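PDB 3IM9: malonyl CoA-acyl carrier protein transacylase from Staphylococcus aureus, which transfers the malonyl group from malonyl-CoA to the holo acyl carrier protein, supplying malonyl-ACP for bacterial fatty acid synthesis. Local coordinates for residues Gly25-Leu30 and Leu75-Ala80; Gly135-Val140 and Gly204-Ser209; Asp158-Glu163 and His178-Asp183; Pro283-Ser288 and Ser302-Glu307. One frame throughout, in Å; residues are numbered along the deposited sequence.

Contact 1: Gly25-Leu30 and Leu75-Ala80; sequences GMAQDL and LTHSSA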
loop_
_atom_site.group_PDB
_atom_site.type_symbol
_atom_site.label_atom_id
_atom_site.label_comp_id
_atom_site.label_asym_id
_atom_site.label_seq_id
_atom_site.Cartn_x
_atom_site.Cartn_y
_atom_site.Cartn_z
ATOM N N GLY A 25 -13.099 -10.040 9.224
ATOM C CA GLY A 25 -13.776 -9.287 10.284
ATOM C C GLY A 25 -13.524 -7.782 10.121
ATOM O O GLY A 25 -14.140 -6.959 10.815
ATOM N N MET A 26 -12.615 -7.404 9.222
ATOM C CA MET A 26 -12.242 -5.991 9.052
ATOM C C MET A 26 -13.459 -5.122 8.741
ATOM O O MET A 26 -14.252 -5.424 7.814
ATOM C CB MET A 26 -11.163 -5.832 7.981
ATOM C CG MET A 26 -11.605 -6.378 6.602
ATOM S SD MET A 26 -10.205 -6.518 5.417
ATOM C CE MET A 26 -9.921 -4.753 5.010
ATOM N N ALA A 27 -13.580 -4.050 9.560
ATOM C CA ALA A 27 -14.655 -3.033 9.446
ATOM C C ALA A 27 -15.996 -3.516 9.988
ATOM O O ALA A 27 -16.957 -2.712 9.911
ATOM C CB ALA A 27 -14.756 -2.449 7.972
ATOM N N GLN A 28 -16.069 -4.743 10.503
ATOM C CA GLN A 28 -17.412 -5.218 10.928
ATOM C C GLN A 28 -17.932 -4.353 12.107
ATOM O O GLN A 28 -19.136 -4.182 12.221
ATOM C CB GLN A 28 -17.374 -6.719 11.180
ATOM C CG GLN A 28 -16.739 -6.987 12.448
ATOM C CD GLN A 28 -16.583 -8.480 12.623
ATOM O OE1 GLN A 28 -15.700 -8.891 13.380
ATOM N NE2 GLN A 28 -17.359 -9.314 11.820
ATOM N N ASP A 29 -17.028 -3.765 12.869
ATOM C CA ASP A 29 -17.413 -2.928 13.957
ATOM C C ASP A 29 -17.930 -1.586 13.529
ATOM O O ASP A 29 -18.644 -0.888 14.333
ATOM C CB ASP A 29 -16.273 -2.815 14.954
ATOM C CG ASP A 29 -14.968 -2.189 14.345
ATOM O OD1 ASP A 29 -14.210 -1.561 15.124
ATOM O OD2 ASP A 29 -14.802 -2.370 13.115
ATOM N N LEU A 30 -17.579 -1.128 12.338
ATOM C CA LEU A 30 -18.060 0.179 11.858
ATOM C C LEU A 30 -19.488 0.112 11.322
ATOM O O LEU A 30 -20.220 1.097 11.386
ATOM C CB LEU A 30 -17.079 0.665 10.735
ATOM C CG LEU A 30 -15.633 0.919 11.194
ATOM C CD1 LEU A 30 -14.821 1.138 9.911
ATOM C CD2 LEU A 30 -15.534 2.122 12.113
ATOM N N LEU A 75 -9.125 -0.553 0.584
ATOM C CA LEU A 75 -9.551 0.833 0.330
ATOM C C LEU A 75 -10.822 1.181 1.091
ATOM O O LEU A 75 -10.912 2.299 1.651
ATOM C CB LEU A 75 -9.737 1.021 -1.197
ATOM C CG LEU A 75 -10.050 2.482 -1.550
ATOM C CD1 LEU A 75 -8.758 3.244 -1.737
ATOM C CD2 LEU A 75 -10.795 2.477 -2.878
ATOM N N THR A 76 -11.785 0.236 1.072
ATOM C CA THR A 76 -13.062 0.501 1.707
ATOM C C THR A 76 -12.878 0.646 3.216
ATOM O O THR A 76 -13.418 1.611 3.843
ATOM C CB THR A 76 -13.988 -0.643 1.441
ATOM O OG1 THR A 76 -14.239 -0.608 0.010
ATOM C CG2 THR A 76 -15.346 -0.450 2.158
ATOM N N HIS A 77 -12.086 -0.217 3.867
ATOM C CA HIS A 77 -11.910 -0.143 5.319
ATOM C C HIS A 77 -11.190 1.150 5.695
ATOM O O HIS A 77 -11.660 1.904 6.566
ATOM C CB HIS A 77 -11.070 -1.343 5.747
ATOM C CG HIS A 77 -10.979 -1.534 7.247
ATOM N ND1 HIS A 77 -11.644 -0.791 8.215
ATOM C CD2 HIS A 77 -10.259 -2.478 7.878
ATOM C CE1 HIS A 77 -11.338 -1.317 9.408
ATOM N NE2 HIS A 77 -10.473 -2.320 9.212
ATOM N N SER A 78 -10.092 1.488 5.031
ATOM C CA SER A 78 -9.360 2.693 5.348
ATOM C C SER A 78 -10.211 3.945 5.089
ATOM O O SER A 78 -10.174 4.893 5.888
ATOM C CB SER A 78 -8.058 2.784 4.527
ATOM O OG SER A 78 -7.093 1.852 5.046
ATOM N N SER A 79 -10.975 3.923 3.984
ATOM C CA SER A 79 -11.778 5.139 3.660
ATOM C C SER A 79 -12.932 5.259 4.649
ATOM O O SER A 79 -13.395 6.396 4.917
ATOM C CB SER A 79 -12.318 5.007 2.247
ATOM O OG SER A 79 -11.207 5.082 1.289
ATOM N N ALA A 80 -13.478 4.150 5.119
ATOM C CA ALA A 80 -14.618 4.198 6.061
ATOM C C ALA A 80 -14.135 4.769 7.372
ATOM O O ALA A 80 -14.788 5.625 7.986
ATOM C CB ALA A 80 -15.204 2.775 6.270
#
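Ala27 lays its methyl over one face of the His77 imidazole, CB standing 3.9 Å from the ring centroid and 28° off the ring normal, a CH-pi contact. The peptide joining Met26 to Ala27 lies over the same face nearer its rim, with Ala27 N 3.5 Å above the ring plane. Met26 curls round the CD2 side of the ring. The backbone turn sets Met26 CB 3.5 Å from His77 CD2; with CG between the backbone N and the carbonyl carbon, the bend at chi3 (-73°) then brings Met26 CE back to His77 CB at 3.7 Å. Leu30 comes in at about a right angle to the histidine side chain. Its CD1 meets the ring edge near the plane, 4.1 Å from His77 ND1, and packs on Ala80 CB at 4.0 Å. His77 ND1 is thereby buried among carbon atoms, without a polar partner in the model. Met26 and Ala27 are the central residues of a type II turn from Gly25 to Gln28, whose bend presents both side chains to the helix. Helix 35-47 flanks the contact, with Leu41 on Ala27 and Thr76 and Ala37 on Leu30, and Pro283 adjoins both Met26 and His77. Elsewhere on helix 67-84, Leu75 and Ser79 face helices 99-106 and 112-128.

Contact 2: Gly135-Val140 and Gly204-Ser209; sequences GSMAAV and GPFHSS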
loop_
_atom_site.group_PDB
_atom_site.type_symbol
_atom_site.label_atom_id
_atom_site.label_comp_id
_atom_site.label_asym_id
_atom_site.label_seq_id
_atom_site.Cartn_x
_atom_site.Cartn_y
_atom_site.Cartn_z
ATOM N N GLY A 135 5.243 -16.125 -12.043
ATOM C CA GLY A 135 5.925 -15.041 -11.261
ATOM C C GLY A 135 5.510 -15.105 -9.831
ATOM O O GLY A 135 4.397 -15.584 -9.463
ATOM N N SER A 136 6.413 -14.631 -8.989
ATOM C CA SER A 136 6.089 -14.660 -7.566
ATOM C C SER A 136 6.877 -13.572 -6.818
ATOM O O SER A 136 7.530 -12.729 -7.445
ATOM C CB SER A 136 6.468 -16.063 -7.055
ATOM O OG SER A 136 5.959 -16.241 -5.723
ATOM N N MET A 137 6.802 -13.613 -5.473
ATOM C CA MET A 137 7.497 -12.585 -4.596
ATOM C C MET A 137 7.991 -13.319 -3.393
ATOM O O MET A 137 7.432 -14.352 -2.988
ATOM C CB MET A 137 6.581 -11.430 -4.184
ATOM C CG MET A 137 5.963 -10.678 -5.417
ATOM S SD MET A 137 4.863 -9.422 -4.801
ATOM C CE MET A 137 6.025 -8.089 -4.529
ATOM N N ALA A 138 9.055 -12.752 -2.769
ATOM C CA ALA A 138 9.506 -13.313 -1.503
ATOM C C ALA A 138 10.054 -12.197 -0.636
ATOM O O ALA A 138 10.705 -11.281 -1.117
ATOM C CB ALA A 138 10.644 -14.350 -1.748
ATOM N N ALA A 139 9.839 -12.343 0.676
ATOM C CA ALA A 139 10.430 -11.346 1.597
ATOM C C ALA A 139 11.832 -11.808 2.009
ATOM O O ALA A 139 11.996 -12.894 2.539
ATOM C CB ALA A 139 9.513 -11.227 2.830
ATOM N N VAL A 140 12.793 -10.924 1.780
ATOM C CA VAL A 140 14.194 -11.230 2.230
ATOM C C VAL A 140 14.388 -10.445 3.544
ATOM O O VAL A 140 14.264 -9.190 3.552
ATOM C CB VAL A 140 15.190 -10.802 1.179
ATOM C CG1 VAL A 140 16.612 -11.096 1.701
ATOM C CG2 VAL A 140 14.908 -11.456 -0.186
ATOM N N GLY A 204 1.348 -13.092 -8.685
ATOM C CA GLY A 204 2.237 -12.783 -9.777
ATOM C C GLY A 204 3.453 -11.986 -9.274
ATOM O O GLY A 204 3.617 -11.795 -8.063
ATOM N N PRO A 205 4.262 -11.449 -10.198
ATOM C CA PRO A 205 5.534 -10.830 -9.923
ATOM C C PRO A 205 5.262 -9.324 -9.776
ATOM O O PRO A 205 5.764 -8.485 -10.496
ATOM C CB PRO A 205 6.383 -11.209 -11.173
ATOM C CG PRO A 205 5.313 -11.113 -12.293
ATOM C CD PRO A 205 4.063 -11.680 -11.668
ATOM N N PHE A 206 4.525 -8.993 -8.712
ATOM C CA PHE A 206 4.081 -7.591 -8.537
ATOM C C PHE A 206 5.243 -6.651 -8.251
ATOM O O PHE A 206 6.274 -7.029 -7.637
ATOM C CB PHE A 206 2.997 -7.467 -7.445
ATOM C CG PHE A 206 1.813 -8.415 -7.656
ATOM C CD1 PHE A 206 1.360 -8.723 -8.956
ATOM C CD2 PHE A 206 1.202 -8.985 -6.540
ATOM C CE1 PHE A 206 0.262 -9.648 -9.146
ATOM C CE2 PHE A 206 0.087 -9.837 -6.724
ATOM C CZ PHE A 206 -0.330 -10.172 -8.029
ATOM N N HIS A 207 5.099 -5.417 -8.706
ATOM C CA HIS A 207 6.125 -4.362 -8.523
ATOM C C HIS A 207 7.488 -4.768 -9.095
ATOM O O HIS A 207 8.529 -4.288 -8.660
ATOM C CB HIS A 207 6.246 -3.913 -7.032
ATOM C CG HIS A 207 5.020 -3.234 -6.595
ATOM N ND1 HIS A 207 4.650 -1.990 -7.117
ATOM C CD2 HIS A 207 4.020 -3.650 -5.799
ATOM C CE1 HIS A 207 3.497 -1.639 -6.533
ATOM N NE2 HIS A 207 3.089 -2.636 -5.765
ATOM N N SER A 208 7.455 -5.610 -10.113
ATOM C CA SER A 208 8.668 -5.891 -10.942
ATOM C C SER A 208 8.367 -5.396 -12.362
ATOM O O SER A 208 7.190 -5.143 -12.789
ATOM C CB SER A 208 8.954 -7.396 -10.943
ATOM O OG SER A 208 8.119 -8.058 -11.939
ATOM N N SER A 209 9.431 -5.242 -13.133
ATOM C CA SER A 209 9.326 -4.796 -14.553
ATOM C C SER A 209 8.431 -5.736 -15.413
ATOM O O SER A 209 7.852 -5.291 -16.436
ATOM C CB SER A 209 10.758 -4.670 -15.129
ATOM O OG SER A 209 11.377 -5.949 -15.097
#
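Met137 and Phe206 both turn CG anti to their own carbonyl carbons (chi1 -57° and -53°), and their side chains meet at about a right angle. A bend at chi3 of Met137 (86°) then swings its CE onto the backbone of the opposite loop, 3.3 Å from Phe206 O. The sulfur rests on the base of the phenylalanine, Met137 SD lying 3.8 Å from Phe206 CB. It reaches the ring obliquely, 5.1 Å from the centroid, in a Met-aromatic contact. The same ring is covered on one face by Gly204 O, which sits over its centre. At the start of the strand the backbones come close: with no side chain on Gly135, Pro205 CB packs on Gly135 CA at 3.9 Å, and Gly204 CA makes a CA-H...O contact of 3.6 Å to Gly135 O. The loop then folds into a type II turn from Pro205 to Ser208, where Ser208 OG donates to Pro205 O at 2.8 Å. This turn carries His207, the probable active-site histidine, whose NE2 is hydrogen-bonded to Ser97 OG, the probable nucleophile, and whose ND1 is held by Ser259 O. Ser176 OG is hydrogen-bonded to Phe206 O, tying the turn to the sheet. Strand 135-141 runs between antiparallel strands 196-199 and 172-176; Val174 and Ala165 pack round Met137, while helix 179-188 sends Ile182 against Ser136 and Ala138.

Contact 3: Asp158-Glu163 and His178-Asp183; sequences DDKIIE and HKALID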
loop_
_atom_site.group_PDB
_atom_site.type_symbol
_atom_site.label_atom_id
_atom_site.label_comp_id
_atom_site.label_asym_id
_atom_site.label_seq_id
_atom_site.Cartn_x
_atom_site.Cartn_y
_atom_site.Cartn_z
ATOM N N ASP A 158 19.554 -15.998 -17.903
ATOM C CA ASP A 158 18.769 -16.955 -18.761
ATOM C C ASP A 158 17.378 -16.324 -19.093
ATOM O O ASP A 158 16.359 -17.079 -19.088
ATOM C CB ASP A 158 18.572 -18.293 -18.051
ATOM C CG ASP A 158 18.091 -19.393 -18.986
ATOM O OD1 ASP A 158 18.377 -19.291 -20.211
ATOM O OD2 ASP A 158 17.395 -20.343 -18.505
ATOM N N ASP A 159 17.382 -14.995 -19.280
ATOM C CA ASP A 159 16.200 -14.171 -19.615
ATOM C C ASP A 159 15.154 -14.137 -18.474
ATOM O O ASP A 159 13.965 -13.835 -18.716
ATOM C CB ASP A 159 15.540 -14.671 -20.900
ATOM C CG ASP A 159 16.501 -14.610 -22.078
ATOM O OD1 ASP A 159 16.913 -13.478 -22.370
ATOM O OD2 ASP A 159 16.834 -15.702 -22.656
ATOM N N LYS A 160 15.589 -14.469 -17.261
ATOM C CA LYS A 160 14.668 -14.458 -16.110
ATOM C C LYS A 160 15.193 -13.380 -15.190
ATOM O O LYS A 160 16.393 -13.082 -15.168
ATOM C CB LYS A 160 14.583 -15.795 -15.417
ATOM C CG LYS A 160 13.943 -16.860 -16.292
ATOM C CD LYS A 160 13.772 -18.141 -15.527
ATOM C CE LYS A 160 12.977 -19.100 -16.409
ATOM N NZ LYS A 160 12.453 -20.320 -15.671
ATOM N N ILE A 161 14.293 -12.769 -14.460
ATOM C CA ILE A 161 14.678 -11.643 -13.598
ATOM C C ILE A 161 14.054 -11.754 -12.215
ATOM O O ILE A 161 12.964 -12.324 -12.019
ATOM C CB ILE A 161 14.309 -10.284 -14.209
ATOM C CG1 ILE A 161 12.819 -10.172 -14.268
ATOM C CG2 ILE A 161 15.017 -10.103 -15.630
ATOM C CD1 ILE A 161 12.394 -8.788 -14.448
ATOM N N ILE A 162 14.787 -11.209 -11.247
ATOM C CA ILE A 162 14.254 -10.997 -9.888
ATOM C C ILE A 162 14.745 -9.616 -9.468
ATOM O O ILE A 162 15.919 -9.260 -9.726
ATOM C CB ILE A 162 14.721 -12.134 -8.998
ATOM C CG1 ILE A 162 14.239 -11.988 -7.603
ATOM C CG2 ILE A 162 16.203 -12.298 -9.013
ATOM C CD1 ILE A 162 14.538 -13.273 -6.707
ATOM N N GLU A 163 13.902 -8.806 -8.843
ATOM C CA GLU A 163 14.249 -7.400 -8.576
ATOM C C GLU A 163 13.728 -7.027 -7.195
ATOM O O GLU A 163 12.667 -7.511 -6.774
ATOM C CB GLU A 163 13.472 -6.479 -9.555
ATOM C CG GLU A 163 13.920 -6.600 -10.983
ATOM C CD GLU A 163 12.921 -6.036 -11.990
ATOM O OE1 GLU A 163 13.258 -6.010 -13.183
ATOM O OE2 GLU A 163 11.846 -5.589 -11.645
ATOM N N HIS A 178 10.521 -13.739 -11.873
ATOM C CA HIS A 178 10.161 -15.123 -12.283
ATOM C C HIS A 178 10.194 -16.081 -11.118
ATOM O O HIS A 178 11.145 -16.053 -10.314
ATOM C CB HIS A 178 11.168 -15.545 -13.366
ATOM C CG HIS A 178 10.882 -14.873 -14.670
ATOM N ND1 HIS A 178 11.620 -13.787 -15.102
ATOM C CD2 HIS A 178 9.902 -15.074 -15.599
ATOM C CE1 HIS A 178 11.120 -13.354 -16.243
ATOM N NE2 HIS A 178 10.085 -14.121 -16.578
ATOM N N LYS A 179 9.187 -16.980 -11.045
ATOM C CA LYS A 179 9.086 -17.861 -9.863
ATOM C C LYS A 179 10.302 -18.788 -9.731
ATOM O O LYS A 179 10.686 -19.096 -8.609
ATOM C CB LYS A 179 7.723 -18.591 -9.912
ATOM C CG LYS A 179 7.543 -19.488 -8.630
ATOM C CD LYS A 179 6.168 -20.104 -8.649
ATOM C CE LYS A 179 5.899 -20.799 -7.288
ATOM N NZ LYS A 179 6.799 -21.998 -7.079
ATOM N N ALA A 180 10.868 -19.237 -10.864
ATOM C CA ALA A 180 12.044 -20.106 -10.743
ATOM C C ALA A 180 13.161 -19.438 -9.955
ATOM O O ALA A 180 13.846 -20.093 -9.163
ATOM C CB ALA A 180 12.641 -20.530 -12.137
ATOM N N LEU A 181 13.336 -18.139 -10.164
ATOM C CA LEU A 181 14.405 -17.413 -9.442
ATOM C C LEU A 181 13.980 -17.073 -8.028
ATOM O O LEU A 181 14.812 -17.156 -7.086
ATOM C CB LEU A 181 14.782 -16.070 -10.119
ATOM C CG LEU A 181 15.417 -16.312 -11.520
ATOM C CD1 LEU A 181 15.806 -14.970 -12.121
ATOM C CD2 LEU A 181 16.615 -17.318 -11.517
ATOM N N ILE A 182 12.697 -16.775 -7.805
ATOM C CA ILE A 182 12.216 -16.584 -6.426
ATOM C C ILE A 182 12.451 -17.857 -5.612
ATOM O O ILE A 182 12.961 -17.807 -4.479
ATOM C CB ILE A 182 10.678 -16.274 -6.457
ATOM C CG1 ILE A 182 10.451 -14.919 -7.096
ATOM C CG2 ILE A 182 10.119 -16.374 -5.041
ATOM C CD1 ILE A 182 10.966 -13.672 -6.198
ATOM N N ASP A 183 12.192 -19.023 -6.239
ATOM C CA ASP A 183 12.306 -20.272 -5.487
ATOM C C ASP A 183 13.788 -20.587 -5.257
ATOM O O ASP A 183 14.126 -21.163 -4.207
ATOM C CB ASP A 183 11.588 -21.363 -6.274
ATOM C CG ASP A 183 10.055 -21.269 -6.147
ATOM O OD1 ASP A 183 9.560 -20.502 -5.286
ATOM O OD2 ASP A 183 9.450 -21.962 -6.994
#
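The His178 imidazole has the Lys160 side chain across one face and the Ile161 amide at its edge. Lys160 CG stands 4.2 Å from the ring centroid, offset toward the rim, in a CH-pi contact. At the edge, Ile161 N donates to His178 ND1 in the ring plane at 2.9 Å, with an angle of 163° at the hydrogen. With ND1 accepting, the ring is probably the neutral tautomer carrying its proton on NE2. This bond fixes the ring's rotation, while a backbone bond in return, His178 N to Ile161 O at 2.8 Å and nearly in line with the carbonyl, holds the residue beside Ile161. His178 is the N-cap residue of helix 179-188, the second helix of a beta-alpha-beta-beta-alpha-beta ferredoxin-like subdomain. The contact thus joins the start of that helix to the approach to strand 162-169. Lys160, with CG anti to its carbonyl carbon (chi1 -67°) and extended beyond, runs along the outside of the helix, where its NZ lies 3.5 Å from Ala180 CB. Beneath it Leu181 pushes CD1 against the Lys160-Ile161 peptide, 3.5 Å from Lys160 C. Deeper in, Ile162 CB packs 4.1 Å from Leu181 CB. The far end of the same isoleucine, Ile162 CD1, meets Ile182 CD1 at 3.6 Å. Cys152 and Leu155 of helix 145-155, with Val175 of strand 172-176, also pack on Ile162.

Contact 4: Pro283-Ser288 and Ser302-Glu307; sequences PGKVLS and SIQTLE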
loop_
_atom_site.group_PDB
_atom_site.type_symbol
_atom_site.label_atom_id
_atom_site.label_comp_id
_atom_site.label_asym_id
_atom_site.label_seq_id
_atom_site.Cartn_x
_atom_site.Cartn_y
_atom_site.Cartn_z
ATOM N N PRO A 283 -6.686 -1.716 8.812
ATOM C CA PRO A 283 -6.525 -2.852 9.624
ATOM C C PRO A 283 -5.036 -3.103 9.874
ATOM O O PRO A 283 -4.176 -2.787 9.020
ATOM C CB PRO A 283 -7.033 -4.015 8.733
ATOM C CG PRO A 283 -6.817 -3.632 7.302
ATOM C CD PRO A 283 -6.948 -2.044 7.389
ATOM N N GLY A 284 -4.729 -3.622 11.088
ATOM C CA GLY A 284 -3.339 -3.875 11.418
ATOM C C GLY A 284 -2.522 -2.631 11.762
ATOM O O GLY A 284 -3.036 -1.505 11.710
ATOM N N LYS A 285 -1.252 -2.830 12.082
ATOM C CA LYS A 285 -0.352 -1.715 12.310
ATOM C C LYS A 285 0.962 -2.009 11.610
ATOM O O LYS A 285 2.033 -1.723 12.145
ATOM C CB LYS A 285 -0.120 -1.507 13.806
ATOM C CG LYS A 285 -0.176 -2.785 14.627
ATOM C CD LYS A 285 -0.456 -2.489 16.092
ATOM C CE LYS A 285 0.771 -2.741 16.950
ATOM N NZ LYS A 285 0.549 -2.343 18.368
ATOM N N VAL A 286 0.885 -2.591 10.416
ATOM C CA VAL A 286 2.103 -3.006 9.748
ATOM C C VAL A 286 2.981 -1.822 9.369
ATOM O O VAL A 286 4.204 -1.878 9.545
ATOM C CB VAL A 286 1.743 -3.771 8.438
ATOM C CG1 VAL A 286 3.031 -4.184 7.642
ATOM C CG2 VAL A 286 0.868 -4.984 8.723
ATOM N N LEU A 287 2.391 -0.737 8.893
ATOM C CA LEU A 287 3.294 0.400 8.450
ATOM C C LEU A 287 3.934 1.040 9.714
ATOM O O LEU A 287 5.073 1.517 9.629
ATOM C CB LEU A 287 2.553 1.450 7.623
ATOM C CG LEU A 287 1.889 0.933 6.310
ATOM C CD1 LEU A 287 1.304 2.192 5.582
ATOM C CD2 LEU A 287 2.878 0.168 5.468
ATOM N N SER A 288 3.197 1.053 10.824
ATOM C CA SER A 288 3.749 1.611 12.053
ATOM C C SER A 288 4.962 0.818 12.437
ATOM O O SER A 288 6.012 1.384 12.820
ATOM C CB SER A 288 2.693 1.618 13.190
ATOM O OG SER A 288 1.518 2.360 12.859
ATOM N N SER A 302 -2.057 4.305 15.626
ATOM C CA SER A 302 -2.762 3.388 14.720
ATOM C C SER A 302 -4.269 3.519 14.970
ATOM O O SER A 302 -4.688 3.425 16.161
ATOM C CB SER A 302 -2.307 1.919 14.959
ATOM O OG SER A 302 -3.273 1.022 14.406
ATOM N N ILE A 303 -5.051 3.702 13.899
ATOM C CA ILE A 303 -6.530 3.729 13.915
ATOM C C ILE A 303 -7.036 2.511 13.178
ATOM O O ILE A 303 -6.875 2.446 11.938
ATOM C CB ILE A 303 -7.123 5.043 13.297
ATOM C CG1 ILE A 303 -6.468 6.262 13.933
ATOM C CG2 ILE A 303 -8.657 5.068 13.360
ATOM C CD1 ILE A 303 -6.779 6.461 15.319
ATOM N N GLN A 304 -7.571 1.553 13.934
ATOM C CA GLN A 304 -8.010 0.246 13.361
ATOM C C GLN A 304 -9.514 0.027 13.568
ATOM O O GLN A 304 -10.173 -0.579 12.724
ATOM C CB GLN A 304 -7.245 -0.918 14.003
ATOM C CG GLN A 304 -5.757 -0.896 13.753
ATOM C CD GLN A 304 -5.056 -2.012 14.449
ATOM O OE1 GLN A 304 -3.992 -1.819 15.062
ATOM N NE2 GLN A 304 -5.559 -3.178 14.287
ATOM N N THR A 305 -10.031 0.552 14.696
ATOM C CA THR A 305 -11.411 0.194 15.075
ATOM C C THR A 305 -12.268 1.403 15.289
ATOM O O THR A 305 -11.749 2.516 15.418
ATOM C CB THR A 305 -11.316 -0.533 16.457
ATOM O OG1 THR A 305 -10.853 0.340 17.483
ATOM C CG2 THR A 305 -10.370 -1.819 16.403
ATOM N N LEU A 306 -13.567 1.132 15.451
ATOM C CA LEU A 306 -14.520 2.207 15.843
ATOM C C LEU A 306 -14.112 2.790 17.190
ATOM O O LEU A 306 -14.191 4.011 17.383
ATOM C CB LEU A 306 -15.919 1.599 15.897
ATOM C CG LEU A 306 -16.969 2.681 16.235
ATOM C CD1 LEU A 306 -16.997 3.865 15.241
ATOM C CD2 LEU A 306 -18.265 1.920 16.296
ATOM N N GLU A 307 -13.626 1.954 18.134
ATOM C CA GLU A 307 -13.166 2.495 19.411
ATOM C C GLU A 307 -11.962 3.432 19.250
ATOM O O GLU A 307 -11.864 4.469 19.946
ATOM C CB GLU A 307 -12.822 1.402 20.458
ATOM C CG GLU A 307 -14.075 0.620 20.868
ATOM C CD GLU A 307 -15.095 1.509 21.539
ATOM O OE1 GLU A 307 -14.753 2.065 22.602
ATOM O OE2 GLU A 307 -16.211 1.597 21.013
HETATM O O HOH W 1 -3.780 1.102 11.729
#
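This contact lies in a beta-alpha-beta crossover of the parallel sheet, made of strand 275-281, helix 286-294 and strand 299-303: the turn entering the helix meets the end of the last strand. Gly284 and Gln304 touch most directly. With CG anti to its carbonyl carbon (chi1 -63°) and an extended chain, Gln304 lies alongside the Gly284 backbone, its CD 3.4 Å from Gly284 O. The aliphatic part of Lys285 runs past the end of the glutamine. The positive phi of Gly284 (76°), which favours glycine, turns the chain just before Lys285, the N-cap residue of helix 286-294. Lys285 CB also approaches Ser302 OG at 4.1 Å, whereas its amino end leads away from the strand. Deeper in the crossover, Ser288 OG stands 4.4 Å from Ser302 CB, its polar bond going instead to Glu280 on strand 275-281; the other carboxylate oxygen of Glu280 accepts from Leu287 N, so this one side chain ties the preceding strand to the first turn of the helix. Beyond Gln304 the chain enters helix 306-312, with Thr305 as N-cap and its OG1 bonded to Asp308 N. Ser302 OG, anti to its backbone N (chi1 162°), is 3.7 Å from Gly284 O, and a water bridges the pair, hydrogen-bonded to Gly284 O and to Ser302 OG, each at 2.7 Å.

Overall arrangement
The four contacts form two pairs on opposite sides of the chain's centre. Contacts 1 and 4, centres about 11 Å apart, touch directly: Asp29 OD1 meets Leu306 N at 2.8 Å in a probable hydrogen bond. Contact 4 joins the ends of neighbouring parallel strands 275-281 and 299-303, the latter outermost. Contacts 2 and 3, centres about 9 Å apart, share the mixed sheet of the smaller subdomain, where Ser209 OG and Glu163 OE1 are probably hydrogen-bonded at 2.7 Å. Along the chain contact 1 comes first and contact 4 last, with contact 3 falling between the two segments of contact 2. Contacts 1 and 2 are 27 Å apart between centres; the probable active site lies between the two subdomains, next to contact 2 and away from contacts 1 and 4.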